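Local coordinates for protein transketolase (Campylobacter jejuni, PDB 3L84) that belongs to the transketolase family of thiamine diphosphate-dependent enzymes and is seen here as an assembly of two chains, at residues 369-374 and 410-415; 436-441 and 495-500; 345-350 and 478-483. All coordinates share one frame; numbering follows the deposited sequence.

In the fold
From the N terminus, the chain first builds the thiamine diphosphate binding domain; all three contacts lie further on, in the pyrimidine binding domain. Helix 340-354 carries residues 345-350, whose partner 478-483 comes much later, so contact 3 closes the longest loop. Contact 1 is nested inside that loop, joining 369-374 to strand 408-414. Contact 2 opens after contact 1 has closed and pairs strand 436-440 with strand 493-496; its segments alternate with those of contact 3, so these two loops cross. Together they tie neighbouring strands of one parallel sheet to two helices and to the connection 369-374.

Contact 1: 369-374 and 410-415; sequences NKTELH and FSATFF
Asn-369, the last residue of helix 366-369, lays its carboxamide against the backbone of Thr-413. With CG anti to the carbonyl carbon (chi1 -64°), ND2 comes 3.3 Å from Thr-413 CA and 3.6 Å from Ala-412 CB. The approach of ND2 to Thr-413 N, 3.4 Å, brings two donors together and is not a bond. The other end of the amide is satisfied from the next strand: OD1 is hydrogen-bonded to Thr-440 OG1. OD1 also lies 3.7 Å from Phe-414 CD1, oblique to that ring.

At Lys-370 the chain leaves the helix with a positive phi, which leads it on to Thr-371. This residue turns its methyl to the strand: CG2 meets Ala-412 CB at 3.6 Å, while CB sits 3.9 Å from Phe-410 CE1. Its chi1 of 48° sets OG1 between the backbone N and carbonyl carbon, which swings CG2 round to the methyl of Ala-412. Leu-373 closes the row. Its CD1 reaches the edge of the Phe-410 ring near the ring plane, 4.1 Å from CE2.

The segment runs roughly against strand 408-414 and touches it through side chains. Strand 358-362 lies beside that strand, with backbone bonds from Phe-410 to Leu-359 and Gly-361; strand 436-440 flanks it too, and there Ile-438 touches both Phe-410 and Ala-412. Helix 340-354 supplies Leu-348, against which Thr-371 and Leu-373 both pack.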
loop_
_atom_site.group_PDB
_atom_site.type_symbol
_atom_site.label_atom_id
_atom_site.label_comp_id
_atom_site.label_asym_id
_atom_site.label_seq_id
_atom_site.Cartn_x
_atom_site.Cartn_y
_atom_site.Cartn_z
ATOM N N ASN A 369 -2.763 4.450 19.327
ATOM C CA ASN A 369 -1.530 5.124 18.895
ATOM C C ASN A 369 -1.092 6.204 19.889
ATOM O O ASN A 369 0.017 6.713 19.764
ATOM C CB ASN A 369 -1.687 5.781 17.532
ATOM C CG ASN A 369 -1.955 4.828 16.372
ATOM O OD1 ASN A 369 -1.579 3.616 16.402
ATOM N ND2 ASN A 369 -2.536 5.347 15.355
ATOM N N LYS A 370 -1.974 6.577 20.818
ATOM C CA LYS A 370 -1.747 7.622 21.823
ATOM C C LYS A 370 -1.502 8.990 21.223
ATOM O O LYS A 370 -0.680 9.797 21.722
ATOM C CB LYS A 370 -0.623 7.229 22.779
ATOM C CG LYS A 370 -0.840 5.896 23.476
ATOM C CD LYS A 370 -2.104 5.866 24.300
ATOM C CE LYS A 370 -2.324 4.513 24.993
ATOM N NZ LYS A 370 -1.821 4.591 26.388
ATOM N N THR A 371 -2.273 9.332 20.191
ATOM C CA THR A 371 -2.084 10.562 19.458
ATOM C C THR A 371 -3.058 11.676 19.813
ATOM O O THR A 371 -2.929 12.779 19.285
ATOM C CB THR A 371 -2.197 10.273 17.924
ATOM O OG1 THR A 371 -3.379 9.479 17.665
ATOM C CG2 THR A 371 -0.982 9.495 17.478
ATOM N N GLU A 372 -4.006 11.453 20.713
ATOM C CA GLU A 372 -4.908 12.548 21.083
ATOM C C GLU A 372 -4.124 13.732 21.615
ATOM O O GLU A 372 -3.313 13.604 22.524
ATOM C CB GLU A 372 -5.935 12.087 22.134
ATOM C CG GLU A 372 -6.982 13.151 22.546
ATOM C CD GLU A 372 -8.018 12.617 23.526
ATOM O OE1 GLU A 372 -8.089 11.399 23.780
ATOM O OE2 GLU A 372 -8.748 13.459 24.102
ATOM N N LEU A 373 -4.451 14.909 21.069
ATOM C CA LEU A 373 -3.892 16.169 21.484
ATOM C C LEU A 373 -4.919 16.733 22.469
ATOM O O LEU A 373 -5.965 17.281 22.087
ATOM C CB LEU A 373 -3.643 17.080 20.287
ATOM C CG LEU A 373 -2.758 16.464 19.208
ATOM C CD1 LEU A 373 -2.775 17.387 17.990
ATOM C CD2 LEU A 373 -1.344 16.125 19.709
ATOM N N HIS A 374 -4.655 16.518 23.748
ATOM C CA HIS A 374 -5.643 16.693 24.797
ATOM C C HIS A 374 -6.096 18.117 24.949
ATOM O O HIS A 374 -5.282 19.017 25.080
ATOM C CB HIS A 374 -5.080 16.195 26.120
ATOM C CG HIS A 374 -4.767 14.745 26.123
ATOM N ND1 HIS A 374 -5.742 13.771 26.079
ATOM C CD2 HIS A 374 -3.581 14.102 26.150
ATOM C CE1 HIS A 374 -5.161 12.586 26.078
ATOM N NE2 HIS A 374 -3.853 12.761 26.111
ATOM N N PHE A 410 1.292 15.356 11.255
ATOM C CA PHE A 410 1.639 13.960 11.527
ATOM C C PHE A 410 0.501 13.033 11.172
ATOM O O PHE A 410 -0.671 13.354 11.301
ATOM C CB PHE A 410 2.103 13.720 13.004
ATOM C CG PHE A 410 1.018 13.844 14.044
ATOM C CD1 PHE A 410 0.189 12.755 14.349
ATOM C CD2 PHE A 410 0.798 15.046 14.678
ATOM C CE1 PHE A 410 -0.813 12.891 15.311
ATOM C CE2 PHE A 410 -0.201 15.176 15.636
ATOM C CZ PHE A 410 -0.997 14.093 15.944
ATOM N N SER A 411 0.886 11.857 10.647
ATOM C CA SER A 411 0.003 10.742 10.274
ATOM C C SER A 411 0.298 9.574 11.175
ATOM O O SER A 411 1.474 9.234 11.338
ATOM C CB SER A 411 0.278 10.287 8.828
ATOM O OG SER A 411 0.047 11.344 7.901
ATOM N N ALA A 412 -0.715 8.919 11.742
ATOM C CA ALA A 412 -0.511 7.829 12.685
ATOM C C ALA A 412 -1.316 6.609 12.346
ATOM O O ALA A 412 -2.499 6.696 11.996
ATOM C CB ALA A 412 -0.802 8.295 14.132
ATOM N N THR A 413 -0.691 5.448 12.521
ATOM C CA THR A 413 -1.368 4.156 12.468
ATOM C C THR A 413 -0.463 3.104 13.109
ATOM O O THR A 413 0.647 3.420 13.598
ATOM C CB THR A 413 -1.761 3.770 11.006
ATOM O OG1 THR A 413 -2.514 2.547 11.015
ATOM C CG2 THR A 413 -0.544 3.623 10.073
ATOM N N PHE A 414 -0.920 1.876 13.153
ATOM C CA PHE A 414 -0.034 0.790 13.553
ATOM C C PHE A 414 1.033 0.597 12.500
ATOM O O PHE A 414 0.795 0.743 11.276
ATOM C CB PHE A 414 -0.799 -0.542 13.637
ATOM C CG PHE A 414 -1.817 -0.660 14.764
ATOM C CD1 PHE A 414 -1.666 -0.012 15.967
ATOM C CD2 PHE A 414 -2.937 -1.492 14.603
ATOM C CE1 PHE A 414 -2.604 -0.156 16.988
ATOM C CE2 PHE A 414 -3.856 -1.632 15.644
ATOM C CZ PHE A 414 -3.673 -0.985 16.818
ATOM N N PHE A 415 2.222 0.177 12.925
ATOM C CA PHE A 415 3.322 -0.018 11.984
ATOM C C PHE A 415 2.966 -1.041 10.908
ATOM O O PHE A 415 3.382 -0.894 9.759
ATOM C CB PHE A 415 4.580 -0.437 12.770
ATOM C CG PHE A 415 5.893 -0.382 12.008
ATOM C CD1 PHE A 415 6.130 0.549 11.004
ATOM C CD2 PHE A 415 6.926 -1.233 12.378
ATOM C CE1 PHE A 415 7.378 0.619 10.384
ATOM C CE2 PHE A 415 8.164 -1.148 11.769
ATOM C CZ PHE A 415 8.365 -0.249 10.783
#

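Contact 2: 436-441 and 495-500; sequences FFIFTH and FVLSRQ
Phe-495 is gripped at both of its backbone polar atoms by strand 436-440: its N donates to Phe-437 O and its O accepts from Phe-439 N, each at 2.8 Å. One residue thus bridges two positions of its neighbour, as parallel strands require. Phe-439 returns the pattern, since its O takes Leu-497 N at 2.9 Å. Val-496 CA also makes a CA-H...O contact with the same Phe-439 O, at 3.5 Å.

Apolar contacts gather on the face that carries Ile-438 and Phe-495. The two branches of Ile-438 divide the work: CD1 meets Phe-495 CD2 at 3.9 Å, obliquely to the ring, and CG2 meets Leu-497 CD1 at 3.8 Å. Phe-439 and Val-496 point to the other face, where Phe-439 also meets Phe-462 edge-to-face.

Beyond the strands the contact passes to the side chains of His-441 and Arg-499. Arg-499 lays its aliphatic chain over one face of the His-441 ring, a CH-pi contact with CG 3.9 Å from the ring centroid and offset toward the rim. A water supplies the polar link: because the arginine chain is extended from CG to NE, NE reaches this water in the imidazole plane, which accepts from NE and is also hydrogen-bonded to His-441 NE2. On the ring's other nitrogen, ND1 donates to Thr-440 OG1 at 2.8 Å, so both nitrogens help fix the rotation of the ring.

Paired strands of this kind form the core of a parallel alpha/beta sheet, here the six-stranded sheet of the pyrimidine binding domain. Strand 493-496 completes a beta-alpha-beta unit with strand 469-471 and helix 476-488.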
loop_
_atom_site.group_PDB
_atom_site.type_symbol
_atom_site.label_atom_id
_atom_site.label_comp_id
_atom_site.label_asym_id
_atom_site.label_seq_id
_atom_site.Cartn_x
_atom_site.Cartn_y
_atom_site.Cartn_z
ATOM N N PHE A 436 5.551 13.936 9.488
ATOM C CA PHE A 436 6.007 12.954 10.480
ATOM C C PHE A 436 5.051 11.780 10.541
ATOM O O PHE A 436 3.840 11.952 10.572
ATOM C CB PHE A 436 6.124 13.653 11.849
ATOM C CG PHE A 436 6.885 14.947 11.768
ATOM C CD1 PHE A 436 8.232 14.948 11.550
ATOM C CD2 PHE A 436 6.239 16.154 11.820
ATOM C CE1 PHE A 436 8.921 16.107 11.407
ATOM C CE2 PHE A 436 6.952 17.344 11.681
ATOM C CZ PHE A 436 8.268 17.316 11.439
ATOM N N PHE A 437 5.598 10.583 10.542
ATOM C CA PHE A 437 4.831 9.343 10.518
ATOM C C PHE A 437 4.984 8.639 11.844
ATOM O O PHE A 437 6.111 8.384 12.283
ATOM C CB PHE A 437 5.294 8.443 9.336
ATOM C CG PHE A 437 4.986 9.022 7.968
ATOM C CD1 PHE A 437 3.867 8.597 7.274
ATOM C CD2 PHE A 437 5.774 10.004 7.416
ATOM C CE1 PHE A 437 3.564 9.157 6.030
ATOM C CE2 PHE A 437 5.451 10.557 6.186
ATOM C CZ PHE A 437 4.359 10.128 5.527
ATOM N N ILE A 438 3.873 8.321 12.477
ATOM C CA ILE A 438 3.848 7.786 13.844
ATOM C C ILE A 438 3.334 6.359 13.714
ATOM O O ILE A 438 2.171 6.150 13.352
ATOM C CB ILE A 438 2.922 8.622 14.761
ATOM C CG1 ILE A 438 3.201 10.132 14.717
ATOM C CG2 ILE A 438 2.930 8.069 16.178
ATOM C CD1 ILE A 438 4.568 10.528 14.922
ATOM N N PHE A 439 4.191 5.384 14.004
ATOM C CA PHE A 439 3.867 3.973 13.818
ATOM C C PHE A 439 4.031 3.248 15.139
ATOM O O PHE A 439 5.155 2.930 15.517
ATOM C CB PHE A 439 4.773 3.348 12.767
ATOM C CG PHE A 439 4.673 3.931 11.371
ATOM C CD1 PHE A 439 3.464 4.232 10.782
ATOM C CD2 PHE A 439 5.810 4.113 10.624
ATOM C CE1 PHE A 439 3.414 4.712 9.476
ATOM C CE2 PHE A 439 5.763 4.593 9.328
ATOM C CZ PHE A 439 4.579 4.901 8.766
ATOM N N THR A 440 2.936 2.900 15.796
ATOM C CA THR A 440 3.004 2.195 17.054
ATOM C C THR A 440 2.819 0.706 16.824
ATOM O O THR A 440 2.623 0.238 15.682
ATOM C CB THR A 440 1.996 2.721 18.084
ATOM O OG1 THR A 440 0.670 2.294 17.746
ATOM C CG2 THR A 440 2.046 4.242 18.178
ATOM N N HIS A 441 2.953 -0.085 17.864
ATOM C CA HIS A 441 2.719 -1.527 17.795
ATOM C C HIS A 441 3.738 -2.145 16.858
ATOM O O HIS A 441 3.436 -2.845 15.901
ATOM C CB HIS A 441 1.276 -1.814 17.403
ATOM C CG HIS A 441 0.289 -1.436 18.460
ATOM N ND1 HIS A 441 0.161 -0.146 18.933
ATOM C CD2 HIS A 441 -0.608 -2.184 19.139
ATOM C CE1 HIS A 441 -0.779 -0.122 19.867
ATOM N NE2 HIS A 441 -1.241 -1.351 20.028
ATOM N N PHE A 495 8.554 7.396 13.247
ATOM C CA PHE A 495 8.768 7.011 14.630
ATOM C C PHE A 495 8.135 5.640 14.824
ATOM O O PHE A 495 6.922 5.471 14.680
ATOM C CB PHE A 495 8.151 8.059 15.552
ATOM C CG PHE A 495 8.820 9.392 15.448
ATOM C CD1 PHE A 495 9.865 9.745 16.291
ATOM C CD2 PHE A 495 8.472 10.257 14.473
ATOM C CE1 PHE A 495 10.472 11.006 16.165
ATOM C CE2 PHE A 495 9.086 11.476 14.347
ATOM C CZ PHE A 495 10.085 11.840 15.186
ATOM N N VAL A 496 8.978 4.664 15.157
ATOM C CA VAL A 496 8.586 3.266 15.297
ATOM C C VAL A 496 8.579 2.947 16.797
ATOM O O VAL A 496 9.634 2.987 17.451
ATOM C CB VAL A 496 9.527 2.381 14.505
ATOM C CG1 VAL A 496 9.256 0.861 14.746
ATOM C CG2 VAL A 496 9.505 2.696 13.007
ATOM N N LEU A 497 7.375 2.731 17.320
ATOM C CA LEU A 497 7.100 2.845 18.738
ATOM C C LEU A 497 6.453 1.564 19.286
ATOM O O LEU A 497 5.669 0.903 18.599
ATOM C CB LEU A 497 6.180 4.043 18.964
ATOM C CG LEU A 497 6.728 5.369 18.416
ATOM C CD1 LEU A 497 5.603 6.377 18.292
ATOM C CD2 LEU A 497 7.901 5.873 19.213
ATOM N N SER A 498 6.740 1.244 20.553
ATOM C CA SER A 498 6.248 0.023 21.166
ATOM C C SER A 498 4.877 0.143 21.773
ATOM O O SER A 498 4.495 1.227 22.270
ATOM C CB SER A 498 7.220 -0.463 22.241
ATOM O OG SER A 498 7.176 0.372 23.395
ATOM N N ARG A 499 4.123 -0.959 21.731
ATOM C CA ARG A 499 2.884 -1.116 22.503
ATOM C C ARG A 499 3.234 -1.261 23.982
ATOM O O ARG A 499 2.567 -0.747 24.871
ATOM C CB ARG A 499 2.127 -2.374 22.009
ATOM C CG ARG A 499 0.777 -2.544 22.641
ATOM C CD ARG A 499 0.151 -3.900 22.395
ATOM N NE ARG A 499 -1.216 -3.870 22.951
ATOM C CZ ARG A 499 -1.895 -4.912 23.422
ATOM N NH1 ARG A 499 -3.127 -4.721 23.901
ATOM N NH2 ARG A 499 -1.364 -6.136 23.441
ATOM N N GLN A 500 4.223 -2.116 24.243
ATOM C CA GLN A 500 4.551 -2.607 25.567
ATOM C C GLN A 500 5.598 -1.730 26.263
ATOM O O GLN A 500 6.386 -1.035 25.628
ATOM C CB GLN A 500 5.060 -4.060 25.523
ATOM C CG GLN A 500 6.519 -4.254 25.029
ATOM C CD GLN A 500 6.708 -4.225 23.532
ATOM O OE1 GLN A 500 5.811 -3.786 22.784
ATOM N NE2 GLN A 500 7.907 -4.590 23.086
HETATM O O HOH W 1 -3.336 -1.750 21.933
#

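Contact 3: 345-350 and 478-483; sequences GEILNV and ENVKAW
Two helices pack here on one face of a parallel alpha/beta sheet, in the pyrimidine binding domain: Ile-347 and Leu-348 of helix 340-354 meet Asn-479, Val-480 and Trp-483 of helix 476-488. The local axes pass 10.6 Å apart and run in broadly the same direction, with a crossing angle of -40°. The pair covers strands 436-440 and 493-496; Trp-483 stacks on Phe-495 and also touches Ile-438.

Ile-347 carries most of the contact, using two different branches. CG2, held anti to the backbone N, sits over the face of the five-membered ring of Trp-483, a CH-pi contact 3.8 Å from its centroid and 24° off the normal. The longer arm, extended by a chi2 of 163°, sends CD1 to the second helix one turn earlier, 3.5 Å from Asn-479 CG and 3.7 Å from Val-480 CG2. Leu-348 meets the far end of the same indole: its CD2 is 3.7 Å from Trp-483 CZ2, oblique to the ring.

Ile-347 CD1 packs against the flat amide of Asn-479 without bonding to it; CD1 lies 3.7 Å from OD1 and 3.8 Å from ND2, close to the whole group at once. The polar atoms of that amide are bound to other residues, both on the first helix just ahead of residues 345-350, so a polar patch borders the apolar contact at the N-terminal end of 345-350. There Asn-479 ND2 is hydrogen-bonded to Ser-343 OG, and Asn-479 OD1 to Asn-344 ND2.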
loop_
_atom_site.group_PDB
_atom_site.type_symbol
_atom_site.label_atom_id
_atom_site.label_comp_id
_atom_site.label_asym_id
_atom_site.label_seq_id
_atom_site.Cartn_x
_atom_site.Cartn_y
_atom_site.Cartn_z
ATOM N N GLY A 345 3.311 10.085 22.648
ATOM C CA GLY A 345 2.081 10.828 22.770
ATOM C C GLY A 345 2.273 12.073 23.617
ATOM O O GLY A 345 1.723 13.142 23.303
ATOM N N GLU A 346 3.045 11.966 24.696
ATOM C CA GLU A 346 3.335 13.153 25.492
ATOM C C GLU A 346 4.126 14.200 24.718
ATOM O O GLU A 346 3.853 15.400 24.814
ATOM C CB GLU A 346 4.121 12.724 26.716
ATOM C CG GLU A 346 3.291 11.890 27.668
ATOM C CD GLU A 346 2.836 12.632 28.836
ATOM O OE1 GLU A 346 3.247 12.221 29.948
ATOM O OE2 GLU A 346 2.100 13.637 28.645
ATOM N N ILE A 347 5.045 13.751 23.877
ATOM C CA ILE A 347 5.802 14.663 23.033
ATOM C C ILE A 347 4.882 15.352 22.027
ATOM O O ILE A 347 4.987 16.552 21.807
ATOM C CB ILE A 347 6.970 13.953 22.349
ATOM C CG1 ILE A 347 7.968 13.446 23.404
ATOM C CG2 ILE A 347 7.646 14.910 21.363
ATOM C CD1 ILE A 347 8.953 12.364 22.867
ATOM N N LEU A 348 3.988 14.590 21.410
ATOM C CA LEU A 348 3.041 15.181 20.427
ATOM C C LEU A 348 2.238 16.283 21.068
ATOM O O LEU A 348 2.006 17.354 20.473
ATOM C CB LEU A 348 2.096 14.134 19.875
ATOM C CG LEU A 348 2.678 13.101 18.926
ATOM C CD1 LEU A 348 1.635 12.001 18.645
ATOM C CD2 LEU A 348 3.238 13.739 17.650
ATOM N N ASN A 349 1.838 16.075 22.327
ATOM C CA ASN A 349 1.115 17.120 23.056
ATOM C C ASN A 349 1.957 18.361 23.344
ATOM O O ASN A 349 1.462 19.469 23.183
ATOM C CB ASN A 349 0.515 16.525 24.327
ATOM C CG ASN A 349 -0.826 15.872 24.074
ATOM O OD1 ASN A 349 -1.853 16.503 24.211
ATOM N ND2 ASN A 349 -0.812 14.627 23.613
ATOM N N VAL A 350 3.220 18.203 23.710
ATOM C CA VAL A 350 4.111 19.343 23.909
ATOM C C VAL A 350 4.311 20.093 22.592
ATOM O O VAL A 350 4.285 21.326 22.553
ATOM C CB VAL A 350 5.468 18.867 24.467
ATOM C CG1 VAL A 350 6.520 19.970 24.398
ATOM C CG2 VAL A 350 5.319 18.384 25.930
ATOM N N GLU A 478 15.482 8.862 24.253
ATOM C CA GLU A 478 15.775 8.702 22.840
ATOM C C GLU A 478 14.634 9.261 21.975
ATOM O O GLU A 478 14.869 9.808 20.907
ATOM C CB GLU A 478 16.059 7.239 22.462
ATOM C CG GLU A 478 17.341 6.629 23.004
ATOM C CD GLU A 478 17.764 5.372 22.299
ATOM O OE1 GLU A 478 16.972 4.768 21.528
ATOM O OE2 GLU A 478 18.922 4.945 22.537
ATOM N N ASN A 479 13.397 9.074 22.414
ATOM C CA ASN A 479 12.246 9.555 21.663
ATOM C C ASN A 479 12.253 11.081 21.502
ATOM O O ASN A 479 11.943 11.617 20.439
ATOM C CB ASN A 479 10.965 9.033 22.340
ATOM C CG ASN A 479 9.688 9.162 21.542
ATOM O OD1 ASN A 479 9.617 9.697 20.369
ATOM N ND2 ASN A 479 8.665 8.632 22.105
ATOM N N VAL A 480 12.633 11.791 22.579
ATOM C CA VAL A 480 12.771 13.242 22.560
ATOM C C VAL A 480 13.915 13.641 21.618
ATOM O O VAL A 480 13.741 14.554 20.781
ATOM C CB VAL A 480 13.039 13.809 23.979
ATOM C CG1 VAL A 480 13.592 15.226 23.888
ATOM C CG2 VAL A 480 11.786 13.698 24.779
ATOM N N LYS A 481 15.089 13.020 21.760
ATOM C CA LYS A 481 16.229 13.383 20.922
ATOM C C LYS A 481 15.905 13.147 19.437
ATOM O O LYS A 481 16.327 13.933 18.576
ATOM C CB LYS A 481 17.479 12.616 21.362
ATOM C CG LYS A 481 17.994 13.049 22.716
ATOM C CD LYS A 481 19.068 12.098 23.220
ATOM C CE LYS A 481 19.691 12.491 24.548
ATOM N NZ LYS A 481 20.583 11.355 25.010
ATOM N N ALA A 482 15.128 12.099 19.158
ATOM C CA ALA A 482 14.715 11.801 17.793
ATOM C C ALA A 482 13.851 12.936 17.247
ATOM O O ALA A 482 14.034 13.351 16.112
ATOM C CB ALA A 482 13.926 10.492 17.733
ATOM N N TRP A 483 12.883 13.429 18.024
ATOM C CA TRP A 483 12.071 14.567 17.589
ATOM C C TRP A 483 12.918 15.811 17.342
ATOM O O TRP A 483 12.665 16.560 16.394
ATOM C CB TRP A 483 10.965 14.848 18.598
ATOM C CG TRP A 483 9.711 14.084 18.279
ATOM C CD1 TRP A 483 9.236 12.967 18.894
ATOM C CD2 TRP A 483 8.800 14.388 17.208
ATOM N NE1 TRP A 483 8.052 12.585 18.291
ATOM C CE2 TRP A 483 7.778 13.422 17.249
ATOM C CE3 TRP A 483 8.769 15.355 16.210
ATOM C CZ2 TRP A 483 6.712 13.427 16.362
ATOM C CZ3 TRP A 483 7.717 15.362 15.315
ATOM C CH2 TRP A 483 6.696 14.402 15.384
#